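Local coordinates for protein xylulose kinase (Bifidobacterium adolescentis ATCC 15703, PDB 3I8B) that probably phosphorylates D-xylulose to D-xylulose 5-phosphate with ATP, as a member of the FGGY family of carbohydrate kinases, at residues D413-I418 with A423-I428; V289-G294 with C409-C414; S315-C320 with L325-T330; E405-S410 with E438-L443. One frame throughout, in Å; residues are numbered along the deposited sequence.

Contact 1: residues D413-I418 with A423-I428; sequences DCLELI and ASITRI
Leu415 and Ile418, one turn apart on a helix, face an extended run of chain at Ala423 and Ile425, which turns into a strand at Arg427 and Ile428. The alpha carbons come closest at the turn end, where Ile418 CA and Ala423 CA are 6.1 Å apart. All touching side chains are aliphatic and buried. Ile425 is the wedge. Its outer methyl CD1 lies between the two helix residues, 4.0 Å from Ile418 CG2 and 4.1 Å from Leu415 CG. Both helix side chains meet Ile425 at about a right angle. Ile418 has CG2 anti to its backbone N and CG1 beside it (chi1 -69°). This sets CG2 toward the loop, where it meets Ile425 CD1 and also Ala423 CB at 3.9 Å. Farther along, Leu415 CD2 touches Ile428 CD1 at 3.9 Å, methyl to methyl. The packing continues onto the neighbouring strand 288-293, where Leu415 meets Ile291 and Ile425 meets Val289. Arg419 holds the backbone O of Ile425 from just beyond the helix segment. This is a helix-turn-strand connection in the C-terminal domain, whose actin-like ATPase fold packs helices against a central sheet.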
loop_
_atom_site.group_PDB
_atom_site.type_symbol
_atom_site.label_atom_id
_atom_site.label_comp_id
_atom_site.label_asym_id
_atom_site.label_seq_id
_atom_site.Cartn_x
_atom_site.Cartn_y
_atom_site.Cartn_z
ATOM N N ASP A 413 -11.555 15.382 0.200
ATOM C CA ASP A 413 -12.623 14.466 0.573
ATOM C C ASP A 413 -12.037 13.239 1.263
ATOM O O ASP A 413 -12.571 12.773 2.251
ATOM C CB ASP A 413 -13.435 14.037 -0.660
ATOM C CG ASP A 413 -14.907 13.812 -0.338
ATOM O OD1 ASP A 413 -15.351 14.258 0.740
ATOM O OD2 ASP A 413 -15.626 13.206 -1.160
ATOM N N CYS A 414 -10.930 12.725 0.739
ATOM C CA CYS A 414 -10.251 11.602 1.376
ATOM C C CYS A 414 -9.767 11.944 2.787
ATOM O O CYS A 414 -9.934 11.163 3.719
ATOM C CB CYS A 414 -9.086 11.122 0.511
ATOM S SG CYS A 414 -9.625 10.204 -0.957
ATOM N N LEU A 415 -9.157 13.112 2.945
ATOM C CA LEU A 415 -8.694 13.536 4.266
ATOM C C LEU A 415 -9.865 13.606 5.260
ATOM O O LEU A 415 -9.751 13.169 6.408
ATOM C CB LEU A 415 -7.976 14.884 4.170
ATOM C CG LEU A 415 -6.484 14.902 3.813
ATOM C CD1 LEU A 415 -6.129 13.902 2.725
ATOM C CD2 LEU A 415 -6.043 16.324 3.430
ATOM N N GLU A 416 -11.003 14.131 4.806
ATOM C CA GLU A 416 -12.172 14.263 5.667
ATOM C C GLU A 416 -12.761 12.908 6.037
ATOM O O GLU A 416 -13.235 12.711 7.152
ATOM C CB GLU A 416 -13.234 15.120 4.984
ATOM C CG GLU A 416 -12.782 16.549 4.772
ATOM C CD GLU A 416 -12.352 17.196 6.066
ATOM O OE1 GLU A 416 -12.854 16.771 7.127
ATOM O OE2 GLU A 416 -11.514 18.120 6.026
ATOM N N LEU A 417 -12.742 11.976 5.090
ATOM C CA LEU A 417 -13.217 10.631 5.369
ATOM C C LEU A 417 -12.312 9.937 6.394
ATOM O O LEU A 417 -12.793 9.305 7.344
ATOM C CB LEU A 417 -13.271 9.832 4.083
ATOM C CG LEU A 417 -13.812 8.412 4.161
ATOM C CD1 LEU A 417 -15.225 8.401 4.703
ATOM C CD2 LEU A 417 -13.767 7.789 2.780
ATOM N N ILE A 418 -10.999 10.048 6.208
ATOM C CA ILE A 418 -10.065 9.456 7.170
ATOM C C ILE A 418 -10.255 10.071 8.554
ATOM O O ILE A 418 -10.357 9.355 9.544
ATOM C CB ILE A 418 -8.600 9.558 6.698
ATOM C CG1 ILE A 418 -8.392 8.630 5.498
ATOM C CG2 ILE A 418 -7.637 9.219 7.858
ATOM C CD1 ILE A 418 -7.058 8.777 4.774
ATOM N N ALA A 423 -9.203 9.309 12.958
ATOM C CA ALA A 423 -7.772 9.602 12.809
ATOM C C ALA A 423 -7.486 11.082 12.517
ATOM O O ALA A 423 -7.744 11.558 11.415
ATOM C CB ALA A 423 -7.169 8.734 11.708
ATOM N N SER A 424 -6.949 11.804 13.498
ATOM C CA SER A 424 -6.548 13.194 13.283
ATOM C C SER A 424 -5.533 13.294 12.154
ATOM O O SER A 424 -4.668 12.431 12.005
ATOM C CB SER A 424 -5.915 13.793 14.548
ATOM O OG SER A 424 -6.857 13.930 15.598
ATOM N N ILE A 425 -5.625 14.367 11.378
ATOM C CA ILE A 425 -4.601 14.677 10.394
ATOM C C ILE A 425 -4.142 16.118 10.591
ATOM O O ILE A 425 -4.923 17.050 10.391
ATOM C CB ILE A 425 -5.125 14.493 8.963
ATOM C CG1 ILE A 425 -5.353 13.008 8.670
ATOM C CG2 ILE A 425 -4.139 15.077 7.960
ATOM C CD1 ILE A 425 -5.944 12.750 7.304
ATOM N N THR A 426 -2.873 16.296 10.970
ATOM C CA THR A 426 -2.366 17.610 11.370
ATOM C C THR A 426 -1.205 18.119 10.507
ATOM O O THR A 426 -0.732 19.239 10.680
ATOM C CB THR A 426 -1.963 17.620 12.863
ATOM O OG1 THR A 426 -1.050 16.546 13.132
ATOM C CG2 THR A 426 -3.197 17.465 13.745
ATOM N N ARG A 427 -0.756 17.292 9.575
ATOM C CA ARG A 427 0.272 17.688 8.626
ATOM C C ARG A 427 0.132 16.861 7.354
ATOM O O ARG A 427 -0.145 15.660 7.416
ATOM C CB ARG A 427 1.663 17.486 9.231
ATOM C CG ARG A 427 2.816 17.943 8.348
ATOM C CD ARG A 427 4.136 17.824 9.110
ATOM N NE ARG A 427 4.551 16.430 9.243
ATOM C CZ ARG A 427 5.678 15.932 8.742
ATOM N NH1 ARG A 427 6.529 16.726 8.099
ATOM N NH2 ARG A 427 5.966 14.646 8.907
ATOM N N ILE A 428 0.338 17.507 6.211
ATOM C CA ILE A 428 0.172 16.877 4.898
ATOM C C ILE A 428 1.486 16.857 4.134
ATOM O O ILE A 428 2.129 17.895 3.981
ATOM C CB ILE A 428 -0.820 17.668 4.022
ATOM C CG1 ILE A 428 -2.114 17.954 4.781
ATOM C CG2 ILE A 428 -1.098 16.930 2.701
ATOM C CD1 ILE A 428 -3.088 18.826 3.995
#

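Contact 2: residues V289-G294 with C409-C414; sequences VSISLG and CSQRDC
Gln411 carries this contact from the helix side, and Ile291 and Leu293 receive it on the strand. Walking along 409-414, Cys409 packs on helix 496-506 and Ser410 on Thr330 of strand 324-330. Gln411 comes next and points at the strand; its CA is 7.7 Å from Ile291 CA. Its CG lies anti to the carbonyl carbon (chi1 -67°), and the chain bends at chi2 (-49°). The bent chain brings the two ends of the amide against two aliphatic side chains. OE1 of Gln411 is 4.1 Å from Ile291 CG2. At the other end, Gln411 NE2 is 3.9 Å from Leu293 CD1. Both side chains cross the glutamine at a slant. These are van der Waals contacts of a polar group with methyls. The amide finds its polar partner elsewhere, because NE2 hydrogen-bonds to Thr330 OG1, which fixes one end of the buried group. After it, Arg412 turns away from the strand to Glu416 and Glu496, Asp413 bonds to Arg506 and Tyr499, and Cys414 packs on Ala328 and Thr330. The helix thus spans several strands, the layered helix-on-sheet packing of the actin-like ATPase fold in the C-terminal FGGY domain.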
loop_
_atom_site.group_PDB
_atom_site.type_symbol
_atom_site.label_atom_id
_atom_site.label_comp_id
_atom_site.label_asym_id
_atom_site.label_seq_id
_atom_site.Cartn_x
_atom_site.Cartn_y
_atom_site.Cartn_z
ATOM N N VAL A 289 -0.400 12.680 7.154
ATOM C CA VAL A 289 -0.904 11.978 5.996
ATOM C C VAL A 289 -0.006 12.298 4.817
ATOM O O VAL A 289 0.570 13.390 4.736
ATOM C CB VAL A 289 -2.354 12.365 5.670
ATOM C CG1 VAL A 289 -2.413 13.799 5.180
ATOM C CG2 VAL A 289 -2.931 11.402 4.628
ATOM N N SER A 290 0.142 11.334 3.919
ATOM C CA SER A 290 0.843 11.571 2.676
ATOM C C SER A 290 -0.160 11.426 1.547
ATOM O O SER A 290 -1.022 10.544 1.583
ATOM C CB SER A 290 1.974 10.566 2.493
ATOM O OG SER A 290 1.464 9.277 2.193
ATOM N N ILE A 291 -0.047 12.297 0.552
ATOM C CA ILE A 291 -0.814 12.161 -0.666
ATOM C C ILE A 291 0.138 11.846 -1.804
ATOM O O ILE A 291 0.957 12.677 -2.196
ATOM C CB ILE A 291 -1.578 13.453 -0.992
ATOM C CG1 ILE A 291 -2.713 13.651 0.011
ATOM C CG2 ILE A 291 -2.102 13.402 -2.421
ATOM C CD1 ILE A 291 -3.145 15.081 0.163
ATOM N N SER A 292 0.053 10.631 -2.318
ATOM C CA SER A 292 0.857 10.256 -3.463
ATOM C C SER A 292 -0.015 10.439 -4.695
ATOM O O SER A 292 -1.011 9.739 -4.883
ATOM C CB SER A 292 1.325 8.811 -3.337
ATOM O OG SER A 292 2.380 8.548 -4.236
ATOM N N LEU A 293 0.355 11.400 -5.525
ATOM C CA LEU A 293 -0.472 11.781 -6.657
ATOM C C LEU A 293 0.193 11.396 -7.970
ATOM O O LEU A 293 0.991 12.155 -8.510
ATOM C CB LEU A 293 -0.717 13.286 -6.621
ATOM C CG LEU A 293 -1.949 13.881 -7.299
ATOM C CD1 LEU A 293 -3.234 13.179 -6.843
ATOM C CD2 LEU A 293 -2.007 15.369 -6.981
ATOM N N GLY A 294 -0.117 10.201 -8.463
ATOM C CA GLY A 294 0.235 9.815 -9.817
ATOM C C GLY A 294 -1.029 9.989 -10.650
ATOM O O GLY A 294 -1.890 10.793 -10.282
ATOM N N CYS A 409 -10.050 18.671 -4.555
ATOM C CA CYS A 409 -11.208 18.459 -3.690
ATOM C C CYS A 409 -11.442 16.992 -3.342
ATOM O O CYS A 409 -11.859 16.678 -2.230
ATOM C CB CYS A 409 -12.474 19.053 -4.322
ATOM S SG CYS A 409 -12.620 20.848 -4.084
ATOM N N SER A 410 -11.205 16.105 -4.307
ATOM C CA SER A 410 -11.313 14.674 -4.074
ATOM C C SER A 410 -10.308 14.249 -3.003
ATOM O O SER A 410 -10.649 13.511 -2.086
ATOM C CB SER A 410 -11.045 13.898 -5.366
ATOM O OG SER A 410 -10.930 12.508 -5.103
ATOM N N GLN A 411 -9.070 14.721 -3.124
ATOM C CA GLN A 411 -8.048 14.396 -2.134
ATOM C C GLN A 411 -8.439 14.953 -0.756
ATOM O O GLN A 411 -8.235 14.297 0.266
ATOM C CB GLN A 411 -6.673 14.912 -2.570
ATOM C CG GLN A 411 -6.100 14.221 -3.808
ATOM C CD GLN A 411 -6.170 12.695 -3.726
ATOM O OE1 GLN A 411 -5.997 12.112 -2.659
ATOM N NE2 GLN A 411 -6.420 12.052 -4.855
ATOM N N ARG A 412 -9.024 16.148 -0.726
ATOM C CA ARG A 412 -9.537 16.674 0.534
ATOM C C ARG A 412 -10.630 15.774 1.074
ATOM O O ARG A 412 -10.653 15.469 2.263
ATOM C CB ARG A 412 -10.098 18.081 0.379
ATOM C CG ARG A 412 -11.035 18.452 1.517
ATOM C CD ARG A 412 -10.280 18.768 2.800
ATOM N NE ARG A 412 -10.060 20.201 2.857
ATOM C CZ ARG A 412 -10.689 21.025 3.684
ATOM N NH1 ARG A 412 -11.546 20.553 4.573
ATOM N NH2 ARG A 412 -10.438 22.324 3.631
ATOM N N ASP A 413 -11.555 15.382 0.200
ATOM C CA ASP A 413 -12.623 14.466 0.573
ATOM C C ASP A 413 -12.037 13.239 1.263
ATOM O O ASP A 413 -12.571 12.773 2.251
ATOM C CB ASP A 413 -13.435 14.037 -0.660
ATOM C CG ASP A 413 -14.907 13.812 -0.338
ATOM O OD1 ASP A 413 -15.351 14.258 0.740
ATOM O OD2 ASP A 413 -15.626 13.206 -1.160
ATOM N N CYS A 414 -10.930 12.725 0.739
ATOM C CA CYS A 414 -10.251 11.602 1.376
ATOM C C CYS A 414 -9.767 11.944 2.787
ATOM O O CYS A 414 -9.934 11.163 3.719
ATOM C CB CYS A 414 -9.086 11.122 0.511
ATOM S SG CYS A 414 -9.625 10.204 -0.957
#

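Contact 3: residues S315-C320 with L325-T330; sequences SGFADC and LPLACT
The Phe317 ring has Ser315 CB over one face, 3.5 Å above the plane and offset toward the rim. Leu327 approaches the same ring obliquely, with CD2 3.9 Å from Phe317 CE2. Phe317 CG is anti to its carbonyl carbon (chi1 -61°), and this turns the ring back along its own strand, over Ser315. Ser315, Phe317, Leu325 and Leu327 all project from one face of the sheet. Pro326 lies on the other face and packs on Ile418 of helix 396-420. The backbones run antiparallel. Ser315 pairs with Leu327 through two bonds: Ser315 N to Leu327 O at 2.9 Å, and Leu327 N to Ser315 O at 3.0 Å. Phe317 pairs with Leu325 less evenly. Leu325 N reaches Phe317 O at 2.8 Å, nearly straight (163° at the hydrogen) but from above the carbonyl plane. The return bond from Phe317 N to Leu325 O is weak at 3.4 Å. Between them Gly316 and Pro326 form a non-hydrogen-bonded pair, and Pro326 CA makes a C-H...O contact with Ser315 O at 3.3 Å. The OG of Ser315 bonds to Tyr142, outside the hairpin. The side chain of Phe317 is about 4 Å from that of His75, a predicted substrate-binding residue. The chemistry implies a hairpin fastened by its backbone, with a largely apolar face that brings an aromatic ring up to the likely sugar site.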
loop_
_atom_site.group_PDB
_atom_site.type_symbol
_atom_site.label_atom_id
_atom_site.label_comp_id
_atom_site.label_asym_id
_atom_site.label_seq_id
_atom_site.Cartn_x
_atom_site.Cartn_y
_atom_site.Cartn_z
ATOM N N SER A 315 -9.135 1.491 3.196
ATOM C CA SER A 315 -8.509 0.291 3.742
ATOM C C SER A 315 -8.033 0.504 5.187
ATOM O O SER A 315 -7.526 1.569 5.542
ATOM C CB SER A 315 -7.308 -0.112 2.881
ATOM O OG SER A 315 -7.698 -0.514 1.580
ATOM N N GLY A 316 -8.172 -0.525 6.008
ATOM C CA GLY A 316 -7.704 -0.470 7.376
ATOM C C GLY A 316 -6.430 -1.271 7.570
ATOM O O GLY A 316 -6.448 -2.344 8.180
ATOM N N PHE A 317 -5.324 -0.749 7.051
ATOM C CA PHE A 317 -4.033 -1.417 7.167
ATOM C C PHE A 317 -3.314 -0.978 8.435
ATOM O O PHE A 317 -3.740 -0.038 9.109
ATOM C CB PHE A 317 -3.140 -1.111 5.957
ATOM C CG PHE A 317 -3.702 -1.575 4.644
ATOM C CD1 PHE A 317 -4.667 -2.576 4.590
ATOM C CD2 PHE A 317 -3.255 -1.017 3.451
ATOM C CE1 PHE A 317 -5.182 -2.998 3.372
ATOM C CE2 PHE A 317 -3.758 -1.449 2.225
ATOM C CZ PHE A 317 -4.722 -2.437 2.187
ATOM N N ALA A 318 -2.222 -1.671 8.754
ATOM C CA ALA A 318 -1.345 -1.269 9.843
ATOM C C ALA A 318 -0.103 -0.595 9.271
ATOM O O ALA A 318 0.280 -0.850 8.133
ATOM C CB ALA A 318 -0.950 -2.478 10.682
ATOM N N ASP A 319 0.528 0.264 10.062
ATOM C CA ASP A 319 1.752 0.922 9.618
ATOM C C ASP A 319 2.956 0.150 10.165
ATOM O O ASP A 319 2.798 -0.965 10.670
ATOM C CB ASP A 319 1.790 2.382 10.088
ATOM C CG ASP A 319 2.349 2.533 11.496
ATOM O OD1 ASP A 319 2.258 1.584 12.304
ATOM O OD2 ASP A 319 2.883 3.615 11.801
ATOM N N CYS A 320 4.141 0.752 10.087
ATOM C CA CYS A 320 5.375 0.085 10.542
ATOM C C CYS A 320 5.924 0.592 11.872
ATOM O O CYS A 320 7.114 0.435 12.159
ATOM C CB CYS A 320 6.467 0.180 9.476
ATOM S SG CYS A 320 6.140 -0.819 8.001
ATOM N N LEU A 325 -2.572 2.459 9.529
ATOM C CA LEU A 325 -2.447 3.108 8.229
ATOM C C LEU A 325 -3.766 3.076 7.428
ATOM O O LEU A 325 -3.923 2.291 6.483
ATOM C CB LEU A 325 -1.331 2.434 7.420
ATOM C CG LEU A 325 -0.859 3.169 6.160
ATOM C CD1 LEU A 325 0.085 4.280 6.560
ATOM C CD2 LEU A 325 -0.171 2.210 5.201
ATOM N N PRO A 326 -4.732 3.914 7.824
ATOM C CA PRO A 326 -5.909 4.097 6.963
ATOM C C PRO A 326 -5.446 4.551 5.591
ATOM O O PRO A 326 -4.725 5.540 5.487
ATOM C CB PRO A 326 -6.681 5.232 7.658
ATOM C CG PRO A 326 -5.656 5.878 8.594
ATOM C CD PRO A 326 -4.855 4.692 9.067
ATOM N N LEU A 327 -5.856 3.838 4.549
ATOM C CA LEU A 327 -5.332 4.084 3.217
ATOM C C LEU A 327 -6.463 4.271 2.210
ATOM O O LEU A 327 -7.302 3.387 2.043
ATOM C CB LEU A 327 -4.452 2.920 2.784
ATOM C CG LEU A 327 -3.692 3.194 1.491
ATOM C CD1 LEU A 327 -2.220 3.378 1.795
ATOM C CD2 LEU A 327 -3.898 2.036 0.525
ATOM N N ALA A 328 -6.466 5.421 1.546
ATOM C CA ALA A 328 -7.538 5.796 0.640
ATOM C C ALA A 328 -7.043 5.904 -0.790
ATOM O O ALA A 328 -6.341 6.856 -1.141
ATOM C CB ALA A 328 -8.147 7.114 1.077
ATOM N N CYS A 329 -7.419 4.939 -1.623
ATOM C CA CYS A 329 -7.062 4.988 -3.036
ATOM C C CYS A 329 -8.106 5.733 -3.861
ATOM O O CYS A 329 -9.303 5.540 -3.678
ATOM C CB CYS A 329 -6.875 3.581 -3.603
ATOM S SG CYS A 329 -5.583 2.656 -2.775
ATOM N N THR A 330 -7.640 6.598 -4.757
ATOM C CA THR A 330 -8.519 7.269 -5.699
ATOM C C THR A 330 -8.138 6.861 -7.123
ATOM O O THR A 330 -6.965 6.907 -7.503
ATOM C CB THR A 330 -8.453 8.804 -5.532
ATOM O OG1 THR A 330 -7.084 9.220 -5.397
ATOM C CG2 THR A 330 -9.241 9.246 -4.298
#

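Contact 4: residues E405-S410 with E438-L443; sequences EGLLCS and EAIRTL
Two helices of the C-terminal FGGY domain, 396-420 and 438-448, pack against each other here through aliphatic side chains. Ile440 is the residue that reaches across. Its CA lies 7.3 Å from Leu408 CA, so the backbones come fairly near at this point. The outer methyl CD1 of Ile440 meets Leu407 CD1 at 3.7 Å, while Leu407 CD2 stands slightly farther off. These two side chains cross at about a right angle. One bond back along the same chain, Ile440 CG1 touches Leu408 CD2 at 4.1 Å. Ile440 therefore engages two consecutive helix residues with successive atoms of one branch. The two leucines reach it by different first torsions. Leu407 has CG anti to its backbone N (chi1 -177°), whereas Leu408 has CG beside its backbone N (chi1 -81°). All three side chains are buried. At the outer side of helix 438-448, Thr442 OG1 donates to Glu438 O at 2.6 Å. Thr442 N bonds to the same oxygen from the opposite face of its plane. Around the contact, Leu407 also packs on Ile336 and Leu337 of helix 335-344, Leu408 continues along helix 438-448 onto Ala444 and Ile447, and Ala439 leans on helix 348-357.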
loop_
_atom_site.group_PDB
_atom_site.type_symbol
_atom_site.label_atom_id
_atom_site.label_comp_id
_atom_site.label_asym_id
_atom_site.label_seq_id
_atom_site.Cartn_x
_atom_site.Cartn_y
_atom_site.Cartn_z
ATOM N N GLU A 405 -9.552 22.150 -9.388
ATOM C CA GLU A 405 -10.201 22.190 -8.090
ATOM C C GLU A 405 -10.854 20.848 -7.783
ATOM O O GLU A 405 -10.978 20.458 -6.624
ATOM C CB GLU A 405 -11.223 23.337 -8.023
ATOM C CG GLU A 405 -10.591 24.736 -8.042
ATOM C CD GLU A 405 -11.580 25.846 -7.694
ATOM O OE1 GLU A 405 -12.808 25.616 -7.822
ATOM O OE2 GLU A 405 -11.129 26.951 -7.303
ATOM N N GLY A 406 -11.258 20.132 -8.828
ATOM C CA GLY A 406 -11.893 18.840 -8.647
ATOM C C GLY A 406 -10.887 17.812 -8.177
ATOM O O GLY A 406 -11.148 17.064 -7.256
ATOM N N LEU A 407 -9.732 17.779 -8.830
ATOM C CA LEU A 407 -8.651 16.887 -8.443
ATOM C C LEU A 407 -8.322 17.074 -6.961
ATOM O O LEU A 407 -8.303 16.115 -6.199
ATOM C CB LEU A 407 -7.418 17.160 -9.314
ATOM C CG LEU A 407 -6.163 16.297 -9.135
ATOM C CD1 LEU A 407 -5.258 16.451 -10.332
ATOM C CD2 LEU A 407 -5.417 16.654 -7.856
ATOM N N LEU A 408 -8.079 18.319 -6.560
ATOM C CA LEU A 408 -7.702 18.634 -5.180
ATOM C C LEU A 408 -8.806 18.372 -4.171
ATOM O O LEU A 408 -8.532 17.916 -3.067
ATOM C CB LEU A 408 -7.241 20.086 -5.058
ATOM C CG LEU A 408 -5.798 20.351 -5.490
ATOM C CD1 LEU A 408 -4.825 19.583 -4.610
ATOM C CD2 LEU A 408 -5.612 19.962 -6.937
ATOM N N CYS A 409 -10.050 18.671 -4.555
ATOM C CA CYS A 409 -11.208 18.459 -3.690
ATOM C C CYS A 409 -11.442 16.992 -3.342
ATOM O O CYS A 409 -11.859 16.678 -2.230
ATOM C CB CYS A 409 -12.474 19.053 -4.322
ATOM S SG CYS A 409 -12.620 20.848 -4.084
ATOM N N SER A 410 -11.205 16.105 -4.307
ATOM C CA SER A 410 -11.313 14.674 -4.074
ATOM C C SER A 410 -10.308 14.249 -3.003
ATOM O O SER A 410 -10.649 13.511 -2.086
ATOM C CB SER A 410 -11.045 13.898 -5.366
ATOM O OG SER A 410 -10.930 12.508 -5.103
ATOM N N GLU A 438 2.720 22.696 -11.050
ATOM C CA GLU A 438 2.656 24.039 -10.485
ATOM C C GLU A 438 1.248 24.403 -10.021
ATOM O O GLU A 438 1.080 25.055 -8.988
ATOM C CB GLU A 438 3.155 25.061 -11.503
ATOM C CG GLU A 438 3.363 26.463 -10.946
ATOM C CD GLU A 438 3.497 27.508 -12.051
ATOM O OE1 GLU A 438 3.185 27.183 -13.222
ATOM O OE2 GLU A 438 3.908 28.652 -11.751
ATOM N N ALA A 439 0.244 23.974 -10.781
ATOM C CA ALA A 439 -1.144 24.271 -10.453
ATOM C C ALA A 439 -1.611 23.490 -9.228
ATOM O O ALA A 439 -2.272 24.040 -8.340
ATOM C CB ALA A 439 -2.054 23.989 -11.651
ATOM N N ILE A 440 -1.279 22.205 -9.182
ATOM C CA ILE A 440 -1.625 21.403 -8.015
ATOM C C ILE A 440 -0.871 21.973 -6.814
ATOM O O ILE A 440 -1.459 22.334 -5.793
ATOM C CB ILE A 440 -1.305 19.914 -8.250
ATOM C CG1 ILE A 440 -2.310 19.329 -9.253
ATOM C CG2 ILE A 440 -1.325 19.143 -6.939
ATOM C CD1 ILE A 440 -1.941 17.952 -9.806
ATOM N N ARG A 441 0.438 22.087 -6.984
ATOM C CA ARG A 441 1.328 22.663 -5.994
ATOM C C ARG A 441 0.835 24.028 -5.492
ATOM O O ARG A 441 0.920 24.321 -4.301
ATOM C CB ARG A 441 2.731 22.780 -6.606
ATOM C CG ARG A 441 3.812 23.252 -5.673
ATOM C CD ARG A 441 5.152 23.400 -6.393
ATOM N NE ARG A 441 5.631 22.142 -6.969
ATOM C CZ ARG A 441 6.890 21.926 -7.354
ATOM N NH1 ARG A 441 7.809 22.877 -7.220
ATOM N NH2 ARG A 441 7.238 20.755 -7.868
ATOM N N THR A 442 0.307 24.855 -6.388
ATOM C CA THR A 442 -0.114 26.205 -6.004
ATOM C C THR A 442 -1.450 26.250 -5.269
ATOM O O THR A 442 -1.628 27.018 -4.318
ATOM C CB THR A 442 -0.226 27.139 -7.218
ATOM O OG1 THR A 442 1.070 27.324 -7.802
ATOM C CG2 THR A 442 -0.778 28.490 -6.789
ATOM N N LEU A 443 -2.393 25.437 -5.717
ATOM C CA LEU A 443 -3.734 25.483 -5.162
ATOM C C LEU A 443 -3.949 24.537 -3.973
ATOM O O LEU A 443 -4.944 24.665 -3.264
ATOM C CB LEU A 443 -4.779 25.248 -6.263
ATOM C CG LEU A 443 -4.885 26.429 -7.243
ATOM C CD1 LEU A 443 -5.819 26.119 -8.395
ATOM C CD2 LEU A 443 -5.316 27.699 -6.516
#

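Overall arrangement
From the N terminus, strand 288-293 comes first and waits over a hundred residues for its partner, helix 396-420, in contact 2. Contact 3 is nested inside that long loop as a local hairpin. Contact 4 opens on the helix before contact 2 has closed, so these two loops cross and share Cys409 and Ser410. Contact 1 opens on Asp413 and Cys414, where contact 2 ends, and makes a short closure to strand 427-431, nested inside contact 4. Leu293 of contact 2 touches both Leu407 and Ile440 of contact 4. Contacts 1 and 2 tie helix 396-420 to the sheet, contact 3 builds the edge of that sheet, and contact 4 joins two helices.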